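Local atomic coordinates of periplasmic binding protein (Pseudomonas aeruginosa, PDB entry 2R79), a protein that binds heme in the periplasm and probably delivers it to an inner-membrane transporter for bacterial heme uptake. Residues 143-148 against 155-160; 174-179 against 193-198. One frame throughout, in Å; residues are numbered along the deposited sequence.

Contact 1 of 2, residues 143-148 against 155-160; sequences GVLLVI and LLVAGR
I148 and L156 grip each other through two backbone hydrogen bonds: I148 N to L156 O at 2.7 Å, and L156 N back to I148 O at 2.9 Å. Both donors lie in the plane of the carbonyl they reach; the reciprocal bonds mark an antiparallel hydrogen-bonded pair, and N-H...O angles of 170° and 161° show both to be fairly straight. A third bond, A158 N to L146 O (3.0 Å), runs almost straight. Between them V147 and V157 form the non-hydrogen-bonded pair, where V147 CA offers a CA-H...O contact to L156 O. On one face CG1 of V147 reaches CG2 of V157 at 4.2 Å, the side chains crossing obliquely; each methyl is anti to its own carbonyl carbon, which sets them together. On the other face the CB atoms of L146 and A158 lie 4.0 Å apart. This pair is bonded directly on one side only; on the other a water bridges it, accepting from L146 N at 2.8 Å and donating to A158 O. Further out, V199 bonds L145 and V147 on the opposite edge of strand 143-150. The result is a beta hairpin in a periplasmic binding protein, carrying I148 into the heme pocket.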
# COMPACT_ATOMS: atom_id res chain seq x y z
N GLY A 143 -31.98 -18.09 -10.09
CA GLY A 143 -32.89 -16.99 -9.79
C GLY A 143 -32.13 -16.00 -8.92
O GLY A 143 -31.58 -16.38 -7.89
N VAL A 144 -32.11 -14.73 -9.32
CA VAL A 144 -31.35 -13.73 -8.58
C VAL A 144 -32.10 -12.42 -8.38
O VAL A 144 -33.07 -12.13 -9.08
CB VAL A 144 -30.02 -13.42 -9.33
CG1 VAL A 144 -29.22 -12.34 -8.61
CG2 VAL A 144 -29.19 -14.70 -9.45
N LEU A 145 -31.66 -11.64 -7.40
CA LEU A 145 -32.24 -10.33 -7.13
C LEU A 145 -31.12 -9.30 -7.16
O LEU A 145 -30.00 -9.59 -6.72
CB LEU A 145 -32.93 -10.30 -5.76
CG LEU A 145 -34.22 -11.11 -5.62
CD1 LEU A 145 -34.64 -11.16 -4.16
CD2 LEU A 145 -35.32 -10.46 -6.46
N LEU A 146 -31.41 -8.12 -7.68
CA LEU A 146 -30.45 -7.01 -7.75
C LEU A 146 -31.09 -5.88 -6.94
O LEU A 146 -32.21 -5.46 -7.23
CB LEU A 146 -30.25 -6.56 -9.20
CG LEU A 146 -29.31 -5.45 -9.70
CD1 LEU A 146 -29.27 -4.29 -8.74
CD2 LEU A 146 -27.94 -6.00 -9.90
N VAL A 147 -30.39 -5.39 -5.92
CA VAL A 147 -30.95 -4.33 -5.10
C VAL A 147 -30.04 -3.11 -5.04
O VAL A 147 -28.82 -3.23 -5.02
CB VAL A 147 -31.21 -4.80 -3.65
CG1 VAL A 147 -32.19 -5.96 -3.65
CG2 VAL A 147 -29.90 -5.20 -2.99
N ILE A 148 -30.65 -1.93 -5.03
CA ILE A 148 -29.90 -0.69 -4.92
C ILE A 148 -30.04 -0.24 -3.48
O ILE A 148 -31.15 -0.09 -2.97
CB ILE A 148 -30.45 0.42 -5.83
CG1 ILE A 148 -30.49 -0.05 -7.28
CG2 ILE A 148 -29.56 1.65 -5.70
CD1 ILE A 148 -29.15 -0.54 -7.82
N LEU A 155 -33.73 0.15 0.45
CA LEU A 155 -33.60 -0.78 -0.66
C LEU A 155 -34.58 -0.63 -1.80
O LEU A 155 -35.79 -0.54 -1.60
CB LEU A 155 -33.69 -2.22 -0.16
CG LEU A 155 -32.56 -2.75 0.71
CD1 LEU A 155 -32.73 -4.26 0.87
CD2 LEU A 155 -31.23 -2.45 0.04
N LEU A 156 -34.04 -0.59 -3.02
CA LEU A 156 -34.85 -0.52 -4.22
C LEU A 156 -34.53 -1.80 -5.00
O LEU A 156 -33.36 -2.11 -5.24
CB LEU A 156 -34.51 0.71 -5.06
CG LEU A 156 -34.98 2.09 -4.60
CD1 LEU A 156 -34.54 3.14 -5.62
CD2 LEU A 156 -36.51 2.11 -4.46
N VAL A 157 -35.55 -2.56 -5.37
CA VAL A 157 -35.34 -3.79 -6.12
C VAL A 157 -35.47 -3.52 -7.60
O VAL A 157 -36.43 -2.87 -8.04
CB VAL A 157 -36.36 -4.88 -5.72
CG1 VAL A 157 -36.13 -6.14 -6.55
CG2 VAL A 157 -36.24 -5.18 -4.24
N ALA A 158 -34.52 -4.01 -8.38
CA ALA A 158 -34.54 -3.83 -9.83
C ALA A 158 -35.54 -4.75 -10.50
O ALA A 158 -35.35 -5.97 -10.56
CB ALA A 158 -33.15 -4.06 -10.43
N GLY A 159 -36.62 -4.17 -11.01
CA GLY A 159 -37.62 -4.95 -11.68
C GLY A 159 -37.36 -4.92 -13.17
O GLY A 159 -36.27 -4.57 -13.61
N ARG A 160 -38.38 -5.28 -13.93
CA ARG A 160 -38.30 -5.32 -15.37
C ARG A 160 -38.06 -3.94 -15.97
O ARG A 160 -38.52 -2.93 -15.45
CB ARG A 160 -39.59 -5.91 -15.95
CG ARG A 160 -39.94 -7.32 -15.45
CD ARG A 160 -40.54 -8.13 -16.59
NE ARG A 160 -41.37 -7.28 -17.44
CZ ARG A 160 -41.69 -7.55 -18.71
NH1 ARG A 160 -41.24 -8.66 -19.29
NH2 ARG A 160 -42.43 -6.69 -19.39
O HOH W 1 -33.95 -7.83 -8.91

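Contact 2 of 2, residues 174-179 against 193-198; sequences RNLATH and LDPVAV
L176 meets L193 and P195 through van der Waals contacts, partly methyl on aliphatic carbon and partly methyl on carbonyl oxygen, and it supplies nearly all the touching surface of 174-179. Its CB bond is directed at segment 193-198. CD2 lies 3.9 Å from P195 CA and 4.1 Å from P195 CB, meeting the proline at the backbone end of its ring. The same methyl is 4.1 Å from L193 O, so it sits beside the backbone of the turn as well as against the ring. The torsions of L176, chi1 -96° and chi2 18°, both fall away from the usual staggered values, so its exact rotamer deserves caution at 2.4 Å resolution.

L193 approaches from the other segment with a more regular conformation. CG is anti to the carbonyl carbon and beside the backbone N; chi2 (164°) extends CD1, and it is the other branch, CD2, that turns to L176 CB at 4.2 Å. This methyl also comes to 3.9 Å from L176 O, touching the base of the opposing leucine while L176 CD2 makes the contact with proline. D194, between L193 and P195, has positive phi where the chain leaves helical geometry, and its CB bond points away from L176.

L145 of strand 143-150 touches L176, L193 and P195 alike. The contact thus joins the loop after strand 174-175 to the turn linking helix 187-193 with strand 197-202; strands 174-175 and 197-202 both pair in parallel with strand 143-150.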
# COMPACT_ATOMS: atom_id res chain seq x y z
N ARG A 174 -31.84 -15.23 -13.81
CA ARG A 174 -33.28 -14.98 -13.95
C ARG A 174 -33.67 -13.98 -12.87
O ARG A 174 -33.52 -14.26 -11.68
CB ARG A 174 -34.09 -16.26 -13.72
CG ARG A 174 -33.90 -17.35 -14.77
CD ARG A 174 -34.96 -17.29 -15.85
NE ARG A 174 -34.91 -18.49 -16.69
CZ ARG A 174 -34.10 -18.65 -17.73
NH1 ARG A 174 -33.25 -17.69 -18.08
NH2 ARG A 174 -34.13 -19.79 -18.42
N ASN A 175 -34.15 -12.81 -13.28
CA ASN A 175 -34.55 -11.80 -12.31
C ASN A 175 -35.84 -12.31 -11.65
O ASN A 175 -36.84 -12.53 -12.32
CB ASN A 175 -34.80 -10.46 -13.01
CG ASN A 175 -35.04 -9.33 -12.02
OD1 ASN A 175 -35.24 -8.18 -12.43
ND2 ASN A 175 -35.00 -9.63 -10.73
N LEU A 176 -35.78 -12.50 -10.33
CA LEU A 176 -36.91 -12.99 -9.56
C LEU A 176 -38.02 -11.96 -9.35
O LEU A 176 -39.14 -12.32 -9.01
CB LEU A 176 -36.43 -13.50 -8.21
CG LEU A 176 -36.13 -14.99 -8.03
CD1 LEU A 176 -35.96 -15.68 -9.37
CD2 LEU A 176 -34.91 -15.14 -7.16
N ALA A 177 -37.69 -10.69 -9.55
CA ALA A 177 -38.66 -9.61 -9.37
C ALA A 177 -39.53 -9.50 -10.61
O ALA A 177 -39.02 -9.51 -11.72
CB ALA A 177 -37.92 -8.29 -9.13
N THR A 178 -40.85 -9.40 -10.42
CA THR A 178 -41.75 -9.31 -11.55
C THR A 178 -42.34 -7.93 -11.75
O THR A 178 -43.03 -7.69 -12.73
CB THR A 178 -42.90 -10.35 -11.45
OG1 THR A 178 -43.72 -10.06 -10.30
CG2 THR A 178 -42.33 -11.76 -11.33
N HIS A 179 -42.07 -7.01 -10.83
CA HIS A 179 -42.59 -5.66 -10.98
C HIS A 179 -41.80 -4.89 -12.05
O HIS A 179 -40.81 -5.38 -12.58
CB HIS A 179 -42.50 -4.89 -9.66
CG HIS A 179 -41.10 -4.72 -9.16
ND1 HIS A 179 -40.47 -5.65 -8.36
CD2 HIS A 179 -40.19 -3.73 -9.35
CE1 HIS A 179 -39.25 -5.24 -8.08
NE2 HIS A 179 -39.05 -4.07 -8.67
N LEU A 193 -38.60 -15.05 -1.67
CA LEU A 193 -38.13 -15.33 -3.02
C LEU A 193 -36.92 -16.26 -3.00
O LEU A 193 -36.65 -16.95 -3.97
CB LEU A 193 -37.79 -14.02 -3.74
CG LEU A 193 -39.02 -13.27 -4.24
CD1 LEU A 193 -38.66 -11.84 -4.57
CD2 LEU A 193 -39.58 -13.99 -5.47
N ASP A 194 -36.21 -16.26 -1.87
CA ASP A 194 -35.05 -17.13 -1.66
C ASP A 194 -34.07 -17.18 -2.84
O ASP A 194 -33.87 -18.23 -3.44
CB ASP A 194 -35.53 -18.55 -1.34
CG ASP A 194 -34.50 -19.34 -0.55
OD1 ASP A 194 -34.69 -20.56 -0.37
OD2 ASP A 194 -33.51 -18.73 -0.10
N PRO A 195 -33.44 -16.04 -3.17
CA PRO A 195 -32.49 -15.95 -4.27
C PRO A 195 -31.25 -16.81 -4.05
O PRO A 195 -30.79 -16.96 -2.92
CB PRO A 195 -32.10 -14.47 -4.30
CG PRO A 195 -33.13 -13.81 -3.47
CD PRO A 195 -33.47 -14.79 -2.41
N VAL A 196 -30.71 -17.36 -5.13
CA VAL A 196 -29.50 -18.15 -5.07
C VAL A 196 -28.35 -17.18 -4.81
O VAL A 196 -27.34 -17.53 -4.21
CB VAL A 196 -29.25 -18.90 -6.40
CG1 VAL A 196 -27.78 -19.27 -6.55
CG2 VAL A 196 -30.11 -20.15 -6.44
N ALA A 197 -28.52 -15.95 -5.28
CA ALA A 197 -27.52 -14.91 -5.11
C ALA A 197 -28.21 -13.56 -5.12
O ALA A 197 -29.25 -13.39 -5.75
CB ALA A 197 -26.49 -14.97 -6.24
N VAL A 198 -27.63 -12.60 -4.42
CA VAL A 198 -28.18 -11.27 -4.36
C VAL A 198 -27.10 -10.29 -4.78
O VAL A 198 -25.98 -10.35 -4.28
CB VAL A 198 -28.66 -10.92 -2.93
CG1 VAL A 198 -29.16 -9.49 -2.88
CG2 VAL A 198 -29.75 -11.87 -2.51

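How the contacts relate
Strand 143-150 unites the two contacts, whose centres lie about 7 Å apart. Contact 1 pairs it directly with strand 155-158; contact 2 joins the connections at the ends of its two parallel neighbours, 174-175 and 197-202. Backbone links support this shared framework: V144 N lies 2.8 Å from R174 O, and R160 N lies 2.8 Å from H179 O, both probable hydrogen bonds. Six of eight touching residues are buried in contact 1, against one of three in contact 2. The chemistry follows: main-chain bonds plus apolar packing on both faces in contact 1, side-chain and carbonyl packing without strand pairing in contact 2. Contact 1 reaches heme through I148, whereas contact 2 lies away from the heme site.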